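Long-range contacts in DNA polymerase III subunit beta (Helicobacter pylori 26695, PDB 4S3I), which encircles DNA as a ring-shaped sliding factor, tethering DNA polymerases and other proteins to it and making them processive: residues F135-F140 with L212-F217; L207-L212 with H233-K238; K142-I147 with L201-L206; L170-T175 with T183-I188; K126-V131 with S189-E194. All coordinates share one frame; numbering follows the deposited sequence.

Contact 1. Residues F135-F140 with L212-F217; sequences FLVDAF and LFYENF
Val137 carries this contact, sending both of its methyls from helix 135-143 into the loop that follows helix 203-212. Its CB is aimed at that loop, and the branches divide the work. CG2 touches the backbone at Tyr214 O, 3.6 Å away, and leans at a slant against the ring, 3.8 Å from Tyr214 CD1. CG1 lies near two successive carbonyl oxygens, 3.7 Å from Phe213 O and about as far from Tyr214 O, and meets the Phe217 ring obliquely, 4.0 Å from Phe217 CE1. With CG1 set anti to the carbonyl carbon (chi1 -49°), CG2 is the branch that falls between backbone N and C and reaches the tyrosine. Tyr214 O itself is taken by a water, which donates to it at 2.7 Å and accepts from Val137 N at 3.1 Å, so a water links the helix backbone to the loop.

The fold is that of a DNA sliding-ring domain, with helices 135-143 and 203-212 packed on its sheets; here helix 135-143 meets the turn that leads from helix 203-212 into strand 217-221. The turn enters the strand through a G1 beta bulge, Asn216 and Phe217 both facing Val131.

Beside Val137, Leu136 adds CD2 at the edge of the Phe217 ring, near its plane and 4.1 Å from Phe217 CE2. Phe217 gets there with CG between its own N and carbonyl carbon (chi1 57°), which swings the ring back toward the helix. Tyr214, an exposed residue, also touches Pro134.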
# COMPACT_ATOMS: atom_id res chain seq x y z
N PHE A 135 -3.15 8.82 27.72
CA PHE A 135 -3.52 10.20 27.38
C PHE A 135 -2.49 11.00 26.55
O PHE A 135 -2.86 11.76 25.66
CB PHE A 135 -3.94 11.00 28.63
CG PHE A 135 -2.89 11.04 29.70
CD1 PHE A 135 -2.98 10.20 30.80
CD2 PHE A 135 -1.82 11.93 29.62
CE1 PHE A 135 -2.03 10.24 31.79
CE2 PHE A 135 -0.86 11.97 30.61
CZ PHE A 135 -0.96 11.11 31.71
N LEU A 136 -1.20 10.84 26.84
CA LEU A 136 -0.19 11.62 26.12
C LEU A 136 -0.07 11.19 24.66
O LEU A 136 -0.09 12.03 23.76
CB LEU A 136 1.16 11.57 26.83
CG LEU A 136 2.27 12.45 26.23
CD1 LEU A 136 1.85 13.92 26.19
CD2 LEU A 136 3.57 12.29 27.02
N VAL A 137 0.02 9.88 24.39
CA VAL A 137 0.13 9.47 22.99
C VAL A 137 -1.19 9.67 22.25
O VAL A 137 -1.22 9.80 21.02
CB VAL A 137 0.65 8.02 22.82
CG1 VAL A 137 1.91 7.79 23.67
CG2 VAL A 137 -0.44 6.99 23.15
N ASP A 138 -2.29 9.69 23.00
CA ASP A 138 -3.59 9.99 22.41
C ASP A 138 -3.57 11.43 21.92
O ASP A 138 -3.98 11.72 20.80
CB ASP A 138 -4.69 9.78 23.46
CG ASP A 138 -6.09 9.88 22.86
OD1 ASP A 138 -6.33 9.27 21.80
OD2 ASP A 138 -6.95 10.58 23.44
N ALA A 139 -3.09 12.34 22.76
CA ALA A 139 -2.93 13.73 22.38
C ALA A 139 -2.01 13.86 21.17
O ALA A 139 -2.30 14.60 20.23
CB ALA A 139 -2.40 14.56 23.57
N PHE A 140 -0.88 13.15 21.19
CA PHE A 140 0.08 13.21 20.09
C PHE A 140 -0.57 12.73 18.79
O PHE A 140 -0.44 13.37 17.74
CB PHE A 140 1.32 12.33 20.39
CG PHE A 140 2.27 12.92 21.39
CD1 PHE A 140 2.10 14.22 21.86
CD2 PHE A 140 3.37 12.18 21.83
CE1 PHE A 140 2.99 14.76 22.78
CE2 PHE A 140 4.26 12.72 22.75
CZ PHE A 140 4.07 14.02 23.22
N LEU A 212 6.41 3.44 19.20
CA LEU A 212 7.15 2.78 20.26
C LEU A 212 6.37 2.70 21.56
O LEU A 212 6.46 1.71 22.30
CB LEU A 212 8.46 3.52 20.52
CG LEU A 212 9.50 3.42 19.41
CD1 LEU A 212 10.59 4.46 19.57
CD2 LEU A 212 10.10 2.02 19.42
N PHE A 213 5.61 3.75 21.86
CA PHE A 213 5.09 3.90 23.21
C PHE A 213 3.57 4.05 23.23
O PHE A 213 2.99 4.50 22.26
CB PHE A 213 5.73 5.12 23.89
CG PHE A 213 7.23 5.05 23.97
CD1 PHE A 213 7.86 4.22 24.90
CD2 PHE A 213 8.02 5.81 23.11
CE1 PHE A 213 9.26 4.15 24.97
CE2 PHE A 213 9.41 5.75 23.17
CZ PHE A 213 10.04 4.92 24.10
N TYR A 214 2.96 3.67 24.34
CA TYR A 214 1.52 3.80 24.50
C TYR A 214 1.22 4.26 25.93
O TYR A 214 0.75 5.37 26.15
CB TYR A 214 0.85 2.47 24.17
CG TYR A 214 -0.66 2.52 24.26
CD1 TYR A 214 -1.39 3.30 23.37
CD2 TYR A 214 -1.35 1.79 25.22
CE1 TYR A 214 -2.78 3.36 23.44
CE2 TYR A 214 -2.73 1.84 25.30
CZ TYR A 214 -3.44 2.62 24.41
OH TYR A 214 -4.81 2.68 24.47
N GLU A 215 1.51 3.41 26.91
CA GLU A 215 1.39 3.82 28.30
C GLU A 215 2.50 3.20 29.14
O GLU A 215 3.27 2.37 28.66
CB GLU A 215 0.01 3.45 28.85
CG GLU A 215 -0.30 1.96 28.79
CD GLU A 215 -1.70 1.65 29.28
OE1 GLU A 215 -2.43 2.61 29.63
OE2 GLU A 215 -2.07 0.46 29.33
N ASN A 216 2.57 3.62 30.41
CA ASN A 216 3.59 3.16 31.34
C ASN A 216 5.00 3.40 30.80
O ASN A 216 5.75 2.45 30.51
CB ASN A 216 3.35 1.70 31.75
CG ASN A 216 2.08 1.52 32.58
OD1 ASN A 216 1.69 2.41 33.34
ND2 ASN A 216 1.42 0.37 32.42
N PHE A 217 5.33 4.68 30.64
CA PHE A 217 6.68 5.10 30.29
C PHE A 217 6.98 6.39 31.03
O PHE A 217 6.08 7.04 31.55
CB PHE A 217 6.85 5.30 28.78
CG PHE A 217 5.89 6.30 28.17
CD1 PHE A 217 4.68 5.87 27.63
CD2 PHE A 217 6.19 7.66 28.12
CE1 PHE A 217 3.79 6.78 27.06
CE2 PHE A 217 5.31 8.57 27.55
CZ PHE A 217 4.10 8.13 27.02
O HOH W 1 0.25 7.95 26.84

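Contact 2. Residues L207-L212 with H233-K238; sequences LEILKL and HTFFTK
Two rings of the strand, His233 and Phe235, receive the side chains of the helix. One face of the His233 imidazole carries Leu212 CD2 almost exactly over its middle, 4.2 Å from the centroid and only 9° off the ring normal, a CH-pi contact. The ring is not left to turn: ND1 bonds to Ser57 OG, and Tyr18 meets it edge-to-face. The phenyl of Phe235 takes Ile209 CG1 over one face, again CH-pi, at 4.2 Å from the centroid but displaced toward CE2. Two further carbons approach it at a slant, Leu212 CD1 at 3.8 Å from Phe235 CD1 and Glu208 CB at 3.9 Å from Phe235 CE1. Leu212 therefore splits its methyls, CD2 over the imidazole and CD1 obliquely against the phenyl.

Phe235 is placed for this by its first torsion: CG lies opposite the backbone N (chi1 167°), which carries the ring out from the strand to the helix. Glu208 shows phenylalanine only its CB, since the chain bends at chi2 and carries the carboxylate away to Lys211. There Lys211 NZ donates to Glu208 OE1 at 2.9 Å on the syn side, an i to i+3 salt bridge, which probably offsets the charge of the buried glutamate.

The axes of 207-212 and 233-238 run antiparallel, 171° apart, and are 10.2 Å from each other at closest approach, as expected of a helix lying on a sheet. Strand 233-238 is flanked by 225-229 and by 53-60, the latter from the N-terminal domain, so helix 203-212 packs where the sheet passes between domains; Ile209 also touches Phe140 of helix 135-143.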
# COMPACT_ATOMS: atom_id res chain seq x y z
N LEU A 207 6.18 11.07 15.46
CA LEU A 207 5.74 9.89 14.74
C LEU A 207 6.45 8.62 15.22
O LEU A 207 5.83 7.57 15.37
CB LEU A 207 5.92 10.10 13.25
CG LEU A 207 5.05 11.23 12.69
CD1 LEU A 207 5.48 11.64 11.28
CD2 LEU A 207 3.58 10.81 12.72
N GLU A 208 7.75 8.73 15.51
CA GLU A 208 8.46 7.58 16.08
C GLU A 208 7.91 7.19 17.46
O GLU A 208 7.70 6.01 17.73
CB GLU A 208 9.98 7.84 16.15
CG GLU A 208 10.63 8.09 14.79
CD GLU A 208 10.23 7.05 13.73
OE1 GLU A 208 9.93 5.89 14.09
OE2 GLU A 208 10.24 7.40 12.53
N ILE A 209 7.67 8.18 18.32
CA ILE A 209 7.09 7.91 19.63
C ILE A 209 5.80 7.10 19.52
O ILE A 209 5.55 6.18 20.30
CB ILE A 209 6.81 9.21 20.41
CG1 ILE A 209 8.12 9.77 20.94
CG2 ILE A 209 5.86 8.97 21.58
CD1 ILE A 209 8.10 11.27 21.15
N LEU A 210 4.99 7.43 18.52
CA LEU A 210 3.72 6.73 18.33
C LEU A 210 3.93 5.24 18.01
O LEU A 210 3.08 4.41 18.36
CB LEU A 210 2.87 7.40 17.26
CG LEU A 210 2.38 8.81 17.60
CD1 LEU A 210 1.61 9.41 16.42
CD2 LEU A 210 1.50 8.77 18.85
N LYS A 211 5.05 4.90 17.38
CA LYS A 211 5.28 3.50 17.04
C LYS A 211 5.81 2.72 18.25
O LYS A 211 5.69 1.50 18.31
CB LYS A 211 6.27 3.35 15.88
CG LYS A 211 5.93 4.11 14.62
CD LYS A 211 7.06 3.92 13.61
CE LYS A 211 7.16 5.09 12.64
NZ LYS A 211 8.38 4.98 11.77
N LEU A 212 6.41 3.44 19.20
CA LEU A 212 7.15 2.78 20.26
C LEU A 212 6.37 2.70 21.56
O LEU A 212 6.46 1.71 22.30
CB LEU A 212 8.46 3.52 20.52
CG LEU A 212 9.50 3.42 19.41
CD1 LEU A 212 10.59 4.46 19.57
CD2 LEU A 212 10.10 2.02 19.42
N HIS A 233 12.62 0.02 25.99
CA HIS A 233 13.18 1.07 25.15
C HIS A 233 13.66 2.32 25.88
O HIS A 233 13.05 2.74 26.87
CB HIS A 233 12.15 1.51 24.11
CG HIS A 233 11.64 0.41 23.24
ND1 HIS A 233 12.46 -0.30 22.39
CD2 HIS A 233 10.40 -0.08 23.06
CE1 HIS A 233 11.74 -1.20 21.74
NE2 HIS A 233 10.48 -1.08 22.12
N THR A 234 14.75 2.90 25.38
CA THR A 234 15.12 4.27 25.73
C THR A 234 15.20 5.04 24.42
O THR A 234 16.05 4.75 23.58
CB THR A 234 16.47 4.35 26.46
OG1 THR A 234 16.44 3.52 27.63
CG2 THR A 234 16.78 5.80 26.86
N PHE A 235 14.30 6.00 24.25
CA PHE A 235 14.25 6.83 23.06
C PHE A 235 14.68 8.22 23.45
O PHE A 235 14.37 8.69 24.56
CB PHE A 235 12.81 6.87 22.55
CG PHE A 235 12.54 7.94 21.52
CD1 PHE A 235 12.60 7.63 20.17
CD2 PHE A 235 12.20 9.24 21.89
CE1 PHE A 235 12.34 8.60 19.20
CE2 PHE A 235 11.95 10.22 20.94
CZ PHE A 235 12.02 9.90 19.58
N PHE A 236 15.40 8.90 22.56
CA PHE A 236 15.65 10.32 22.73
C PHE A 236 15.46 11.11 21.44
O PHE A 236 15.57 10.57 20.33
CB PHE A 236 17.05 10.59 23.29
CG PHE A 236 18.13 10.63 22.24
CD1 PHE A 236 18.48 11.83 21.62
CD2 PHE A 236 18.80 9.46 21.87
CE1 PHE A 236 19.48 11.87 20.64
CE2 PHE A 236 19.80 9.49 20.90
CZ PHE A 236 20.14 10.70 20.28
N THR A 237 15.17 12.40 21.59
CA THR A 237 15.16 13.32 20.48
C THR A 237 15.71 14.66 20.91
O THR A 237 15.51 15.09 22.05
CB THR A 237 13.74 13.52 19.88
OG1 THR A 237 13.81 14.49 18.81
CG2 THR A 237 12.78 14.03 20.94
N LYS A 238 16.43 15.30 20.00
CA LYS A 238 16.81 16.68 20.24
C LYS A 238 15.51 17.46 20.18
O LYS A 238 14.57 17.07 19.47
CB LYS A 238 17.78 17.16 19.17
CG LYS A 238 18.41 18.50 19.48
CD LYS A 238 19.14 19.10 18.28
CE LYS A 238 20.35 18.29 17.85
NZ LYS A 238 21.18 19.01 16.82

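Contact 3. Residues K142-I147 with L201-L206; sequences KIAPVI and LPKRAL
Lys203 reaches across from the first turn of helix 203-212 and puts its ammonium between the carbonyls of Ala144 and Ile147. The polar part is this group alone. NZ donates to Ala144 O at 2.9 Å, approaching from above the carbonyl plane, 37° out of it, and not along a lone pair. Ile147 N bonds to the same oxygen at 3.0 Å from the opposite face, so Ala144 O is gripped from both sides. A second bond runs from Lys203 NZ to Ile147 O; its 2.4 Å is implausibly short, so the geometry of this bond is doubtful. The chain is bent at chi2 (83°) and again at chi4 (-99°), which turns NZ in between the two carbonyls. A positive charge here would probably be stabilised by the carbonyls gathered just after helix 135-143.

The apolar part lies alongside. Ile147 CG2 packs against the aliphatic stem of the lysine, 3.9 Å from Lys203 CD, while its other branch ends with Ile147 CD1 at 4.0 Å from Leu206 CD1. The isobutyl of Leu206 also touches the methyl of Ala144, CD2 to CB at 4.1 Å.

Both Ile147 and Leu206 also touch Ile159 of strand 158-164. The contact thus ties the 3-10 segment 144-146 that follows helix 135-143 to the junction of strand 196-202 with helix 203-212, the edge strand bonding through Leu201 to Ile159.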
# COMPACT_ATOMS: atom_id res chain seq x y z
N LYS A 142 -3.66 12.63 17.98
CA LYS A 142 -4.80 13.44 17.56
C LYS A 142 -4.35 14.76 16.95
O LYS A 142 -5.00 15.32 16.08
CB LYS A 142 -5.76 13.66 18.73
CG LYS A 142 -6.65 12.47 19.00
CD LYS A 142 -7.48 12.63 20.28
CE LYS A 142 -8.47 11.47 20.47
NZ LYS A 142 -9.04 11.48 21.84
N ILE A 143 -3.20 15.24 17.40
CA ILE A 143 -2.73 16.56 17.00
C ILE A 143 -1.77 16.50 15.82
O ILE A 143 -1.68 17.44 15.02
CB ILE A 143 -2.09 17.26 18.22
CG1 ILE A 143 -3.17 17.54 19.27
CG2 ILE A 143 -1.36 18.55 17.85
CD1 ILE A 143 -2.67 18.25 20.52
N ALA A 144 -1.08 15.37 15.69
CA ALA A 144 -0.08 15.18 14.62
C ALA A 144 -0.50 15.67 13.22
O ALA A 144 0.31 16.31 12.54
CB ALA A 144 0.37 13.71 14.56
N PRO A 145 -1.75 15.38 12.79
CA PRO A 145 -2.08 15.75 11.41
C PRO A 145 -2.02 17.24 11.11
O PRO A 145 -1.94 17.60 9.94
CB PRO A 145 -3.53 15.26 11.26
CG PRO A 145 -3.66 14.15 12.22
CD PRO A 145 -2.80 14.53 13.39
N VAL A 146 -2.09 18.10 12.12
CA VAL A 146 -2.08 19.54 11.83
C VAL A 146 -0.67 20.07 11.67
O VAL A 146 -0.46 21.17 11.16
CB VAL A 146 -2.85 20.36 12.89
CG1 VAL A 146 -4.22 19.70 13.18
CG2 VAL A 146 -2.04 20.49 14.16
N ILE A 147 0.31 19.28 12.11
CA ILE A 147 1.69 19.76 12.17
C ILE A 147 2.44 19.51 10.86
O ILE A 147 2.50 18.37 10.38
CB ILE A 147 2.45 19.12 13.34
CG1 ILE A 147 1.81 19.56 14.65
CG2 ILE A 147 3.92 19.52 13.34
CD1 ILE A 147 2.30 18.79 15.87
N LEU A 201 8.89 19.09 20.57
CA LEU A 201 9.35 17.86 19.94
C LEU A 201 9.15 17.92 18.43
O LEU A 201 8.03 18.18 17.98
CB LEU A 201 8.56 16.65 20.43
CG LEU A 201 8.47 16.16 21.87
CD1 LEU A 201 8.53 14.65 21.87
CD2 LEU A 201 9.55 16.72 22.73
N PRO A 202 10.20 17.63 17.65
CA PRO A 202 10.07 17.57 16.18
C PRO A 202 9.03 16.55 15.74
O PRO A 202 8.84 15.54 16.44
CB PRO A 202 11.45 17.11 15.70
CG PRO A 202 12.39 17.50 16.83
CD PRO A 202 11.58 17.34 18.10
N LYS A 203 8.38 16.78 14.60
CA LYS A 203 7.36 15.89 14.07
C LYS A 203 7.86 14.46 13.91
O LYS A 203 7.16 13.50 14.25
CB LYS A 203 6.81 16.43 12.74
CG LYS A 203 5.77 15.54 12.04
CD LYS A 203 4.35 15.74 12.58
CE LYS A 203 3.29 15.05 11.69
NZ LYS A 203 2.59 15.98 10.74
N ARG A 204 9.09 14.31 13.41
CA ARG A 204 9.65 12.98 13.20
C ARG A 204 9.66 12.20 14.51
O ARG A 204 9.26 11.04 14.55
CB ARG A 204 11.07 13.06 12.64
CG ARG A 204 11.68 11.67 12.42
CD ARG A 204 13.19 11.73 12.28
NE ARG A 204 13.78 10.40 12.15
CZ ARG A 204 15.06 10.17 11.88
NH1 ARG A 204 15.89 11.20 11.72
NH2 ARG A 204 15.52 8.93 11.78
N ALA A 205 10.12 12.87 15.57
CA ALA A 205 10.16 12.27 16.89
C ALA A 205 8.75 11.87 17.31
O ALA A 205 8.53 10.77 17.84
CB ALA A 205 10.76 13.24 17.91
N LEU A 206 7.81 12.78 17.09
CA LEU A 206 6.40 12.50 17.40
C LEU A 206 5.96 11.19 16.76
O LEU A 206 5.43 10.29 17.42
CB LEU A 206 5.51 13.67 16.94
CG LEU A 206 4.11 13.84 17.54
CD1 LEU A 206 3.45 15.09 16.99
CD2 LEU A 206 3.20 12.66 17.30

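Contact 4. Residues L170-T175 with T183-I188; sequences LSVVGT and TQLEKI
Leu170 and Leu185 exchange two backbone hydrogen bonds, Leu170 N to Leu185 O at 2.9 Å and Leu185 N to Leu170 O at 2.8 Å. Val172 and Thr183 do the same further along, at 2.9 Å both for Val172 N to Thr183 O and for Thr183 N to Val172 O, the last bond being the most bent (145° at the hydrogen). Between them Ser171 and Gln184 form the non-hydrogen-bonded pair of this antiparallel hairpin. Their side chains reach each other weakly, Ser171 OG lying 3.4 Å from Gln184 OE1.

On the face of Leu170, Val172, Thr183 and Leu185 the packing is apolar: Leu185 CD1 comes to 4.0 Å from Val172 CG2 and Leu170 CD2 to 4.2 Å from Leu185 CD1. The two leucines extend alongside each other in one direction. Thr183 holds OG1 opposite its backbone N (chi1 -172°), which leaves CG2 to meet Val172 CB at 3.8 Å.

Helix 135-143 lies over that face, with Leu136 on Leu170, Ala139 on Thr183 and Ile143 on Val172. Thr183 OG1 bonds to Lys366 O, just before strand 368-371, which pairs with 179-185 on its other side. The chemistry implies a division of labour: backbone bonds fix the strand pairing, and the greasy face takes the helix.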
# COMPACT_ATOMS: atom_id res chain seq x y z
N LEU A 170 -0.31 19.68 31.84
CA LEU A 170 0.54 19.65 30.66
C LEU A 170 -0.34 20.00 29.47
O LEU A 170 -1.37 19.35 29.22
CB LEU A 170 1.13 18.25 30.48
CG LEU A 170 1.78 17.95 29.13
CD1 LEU A 170 2.96 18.89 28.88
CD2 LEU A 170 2.24 16.50 29.10
N SER A 171 0.03 21.06 28.75
CA SER A 171 -0.70 21.42 27.55
C SER A 171 0.06 20.93 26.33
O SER A 171 1.29 21.02 26.26
CB SER A 171 -0.91 22.94 27.47
OG SER A 171 -1.56 23.41 28.62
N VAL A 172 -0.69 20.41 25.36
CA VAL A 172 -0.12 19.85 24.14
C VAL A 172 -0.78 20.58 22.98
O VAL A 172 -2.01 20.64 22.90
CB VAL A 172 -0.35 18.34 24.07
CG1 VAL A 172 0.30 17.76 22.84
CG2 VAL A 172 0.20 17.64 25.32
N VAL A 173 0.04 21.17 22.11
CA VAL A 173 -0.44 22.07 21.05
C VAL A 173 0.29 21.83 19.74
O VAL A 173 1.52 21.71 19.71
CB VAL A 173 -0.21 23.55 21.43
CG1 VAL A 173 -0.90 24.47 20.43
CG2 VAL A 173 -0.71 23.85 22.84
N GLY A 174 -0.47 21.77 18.64
CA GLY A 174 0.12 21.77 17.32
C GLY A 174 -0.58 22.84 16.48
O GLY A 174 -1.77 23.08 16.67
N THR A 175 0.14 23.48 15.57
CA THR A 175 -0.52 24.38 14.63
C THR A 175 0.25 24.50 13.32
O THR A 175 1.47 24.28 13.29
CB THR A 175 -0.73 25.79 15.23
OG1 THR A 175 -1.20 26.68 14.21
CG2 THR A 175 0.57 26.33 15.79
N THR A 183 -4.77 20.55 23.69
CA THR A 183 -5.44 19.87 24.77
C THR A 183 -4.75 20.25 26.05
O THR A 183 -3.55 20.60 26.05
CB THR A 183 -5.46 18.35 24.60
OG1 THR A 183 -6.30 17.76 25.61
CG2 THR A 183 -4.05 17.77 24.71
N GLN A 184 -5.50 20.21 27.13
CA GLN A 184 -4.92 20.48 28.43
C GLN A 184 -5.11 19.23 29.27
O GLN A 184 -6.24 18.76 29.48
CB GLN A 184 -5.58 21.71 29.06
CG GLN A 184 -4.74 22.37 30.15
CD GLN A 184 -5.04 23.85 30.32
OE1 GLN A 184 -4.54 24.69 29.57
NE2 GLN A 184 -5.88 24.18 31.31
N LEU A 185 -3.99 18.65 29.71
CA LEU A 185 -4.04 17.44 30.53
C LEU A 185 -3.84 17.81 31.99
O LEU A 185 -2.75 18.24 32.40
CB LEU A 185 -2.96 16.45 30.08
CG LEU A 185 -2.99 16.15 28.58
CD1 LEU A 185 -1.69 15.48 28.13
CD2 LEU A 185 -4.17 15.27 28.26
N GLU A 186 -4.88 17.63 32.79
CA GLU A 186 -4.80 18.05 34.18
C GLU A 186 -4.48 16.88 35.10
O GLU A 186 -4.51 15.71 34.68
CB GLU A 186 -6.10 18.74 34.60
CG GLU A 186 -6.36 20.03 33.83
CD GLU A 186 -7.39 20.91 34.50
OE1 GLU A 186 -7.24 22.15 34.45
OE2 GLU A 186 -8.36 20.37 35.07
N LYS A 187 -4.16 17.21 36.35
CA LYS A 187 -3.84 16.21 37.37
C LYS A 187 -2.70 15.30 36.92
O LYS A 187 -2.77 14.07 37.04
CB LYS A 187 -5.09 15.43 37.78
CG LYS A 187 -6.30 16.35 37.97
CD LYS A 187 -7.35 15.77 38.91
CE LYS A 187 -8.41 16.82 39.24
NZ LYS A 187 -9.47 16.33 40.17
N ILE A 188 -1.66 15.93 36.39
CA ILE A 188 -0.46 15.24 35.98
C ILE A 188 0.60 15.55 37.03
O ILE A 188 0.88 16.72 37.30
CB ILE A 188 0.03 15.77 34.63
CG1 ILE A 188 -1.11 15.72 33.62
CG2 ILE A 188 1.24 14.97 34.14
CD1 ILE A 188 -1.66 14.32 33.41

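Contact 5. Residues K126-V131 with S189-E194; sequences KVSIEV and SIHSTE
Val127 and Ile190 pack on the protected side of this strand pair, Val127 CG2 to Ile190 CG2 at 4.0 Å. Ile129 joins them through its short branch, CG2 lying 3.9 Å from Ile190 CG1, and Phe163 of strand 158-164 sits against all three. In Val127, CG1 sits between N and the carbonyl carbon (chi1 60°), leaving CG2 anti to N and facing the neighbouring strand.

The backbone is tightest in the middle and at the Lys126 end. Ser128 N to His191 O measures 2.7 Å, His191 N returns to Ser128 O at 3.0 Å, and Thr193 N closes on Lys126 O at 2.8 Å. Between these bonds the Val127-Ser192 pair carries CA-H...O contacts, such as Val127 CA to His191 O at 3.1 Å.

The strands belong to an antiparallel sheet whose last strand in this chain is 190-192; on its other side strand 127-131 pairs with 217-221, where Lys126 and Val127 both face Ser221 in a classic beta bulge.

Toward Glu130 the pairing slackens. There a water stands in for a direct bond, accepting from Glu130 N at 2.9 Å and donating to Ser189 O at 2.7 Å. The same water and Ser128 O both lie in the plane of the ring of the exposed His191, at its edge. Ser128 OG, on that outer face, comes nearest to the aliphatic CB of His191, and Lys126 stretches its extended chain away from the pair.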
# COMPACT_ATOMS: atom_id res chain seq x y z
N LYS A 126 15.36 18.31 33.89
CA LYS A 126 14.85 19.49 34.56
C LYS A 126 13.36 19.28 34.79
O LYS A 126 12.75 19.91 35.65
CB LYS A 126 15.04 20.74 33.70
CG LYS A 126 16.48 21.12 33.46
CD LYS A 126 16.58 22.53 32.90
CE LYS A 126 18.03 22.97 32.79
NZ LYS A 126 18.16 24.46 32.79
N VAL A 127 12.79 18.41 33.99
CA VAL A 127 11.38 18.09 34.14
C VAL A 127 11.17 16.62 33.85
O VAL A 127 11.84 16.04 32.99
CB VAL A 127 10.49 18.96 33.22
CG1 VAL A 127 10.87 18.74 31.76
CG2 VAL A 127 9.01 18.65 33.43
N SER A 128 10.28 15.99 34.60
CA SER A 128 9.99 14.59 34.37
C SER A 128 8.55 14.30 34.74
O SER A 128 8.01 14.88 35.68
CB SER A 128 10.92 13.70 35.18
OG SER A 128 10.47 13.59 36.51
N ILE A 129 7.94 13.40 33.97
CA ILE A 129 6.65 12.84 34.31
C ILE A 129 6.63 11.33 34.10
O ILE A 129 7.41 10.79 33.30
CB ILE A 129 5.52 13.49 33.48
CG1 ILE A 129 5.83 13.39 31.99
CG2 ILE A 129 5.31 14.94 33.89
CD1 ILE A 129 4.60 13.68 31.12
N GLU A 130 5.75 10.67 34.83
CA GLU A 130 5.49 9.26 34.66
C GLU A 130 4.12 9.19 34.02
O GLU A 130 3.18 9.82 34.50
CB GLU A 130 5.48 8.55 36.02
CG GLU A 130 6.54 7.45 36.19
CD GLU A 130 7.96 7.99 36.32
OE1 GLU A 130 8.15 9.23 36.22
OE2 GLU A 130 8.90 7.19 36.53
N VAL A 131 4.01 8.47 32.91
CA VAL A 131 2.77 8.42 32.16
C VAL A 131 2.19 7.03 32.28
O VAL A 131 2.70 6.10 31.66
CB VAL A 131 3.02 8.78 30.68
CG1 VAL A 131 1.72 8.68 29.87
CG2 VAL A 131 3.59 10.17 30.57
N SER A 189 1.17 14.51 37.64
CA SER A 189 2.25 14.70 38.59
C SER A 189 3.49 15.16 37.83
O SER A 189 4.16 14.36 37.18
CB SER A 189 2.55 13.42 39.36
OG SER A 189 1.47 13.06 40.19
N ILE A 190 3.78 16.46 37.90
CA ILE A 190 4.93 17.03 37.21
C ILE A 190 6.06 17.32 38.18
O ILE A 190 5.88 18.04 39.17
CB ILE A 190 4.56 18.33 36.46
CG1 ILE A 190 3.53 18.03 35.38
CG2 ILE A 190 5.80 19.00 35.87
CD1 ILE A 190 3.10 19.26 34.57
N HIS A 191 7.23 16.74 37.91
CA HIS A 191 8.43 17.08 38.66
C HIS A 191 9.31 17.96 37.80
O HIS A 191 9.69 17.57 36.69
CB HIS A 191 9.18 15.82 39.11
CG HIS A 191 8.33 14.88 39.90
ND1 HIS A 191 8.25 14.92 41.28
CD2 HIS A 191 7.49 13.89 39.50
CE1 HIS A 191 7.41 13.99 41.70
NE2 HIS A 191 6.94 13.35 40.64
N SER A 192 9.61 19.16 38.29
CA SER A 192 10.30 20.15 37.48
C SER A 192 11.10 21.08 38.38
O SER A 192 10.68 21.37 39.50
CB SER A 192 9.30 20.95 36.64
OG SER A 192 9.96 21.92 35.85
N THR A 193 12.24 21.54 37.89
CA THR A 193 13.06 22.49 38.65
C THR A 193 12.52 23.91 38.46
O THR A 193 12.74 24.78 39.30
CB THR A 193 14.54 22.39 38.24
OG1 THR A 193 14.65 22.55 36.82
CG2 THR A 193 15.10 21.02 38.62
N GLU A 194 11.83 24.13 37.35
CA GLU A 194 11.22 25.41 37.04
C GLU A 194 9.69 25.33 37.16
O GLU A 194 9.11 24.26 36.98
CB GLU A 194 11.58 25.85 35.62
CG GLU A 194 12.70 26.88 35.54
CD GLU A 194 12.61 27.74 34.28
OE1 GLU A 194 12.34 27.18 33.19
OE2 GLU A 194 12.81 28.97 34.39
O HOH W 2 5.24 11.91 37.41

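Overall arrangement
Contacts 1 to 4 are buried, whereas contact 5 is half open to solvent at the rim of the sheet. Helix 135-143 serves contacts 1 and 3 and touches contact 4 along its length, from Phe135 to Ile143; helix 203-212 serves contacts 2 and 3, and Leu212 is in a segment of contacts 1 and 2 but touches only in contact 2. Chemistry follows place: helix-on-sheet and helix-on-loop packing in contacts 2 and 1 is apolar or aromatic, with one bridging water in contact 1; contact 3 sets an ammonium against two carbonyls; contacts 4 and 5 are held by strand backbone bonds. Phe217 O and Val131 N, probably hydrogen-bonded, join contact 1 to contact 5, and Ile188 on Ile129 joins contact 4 to it.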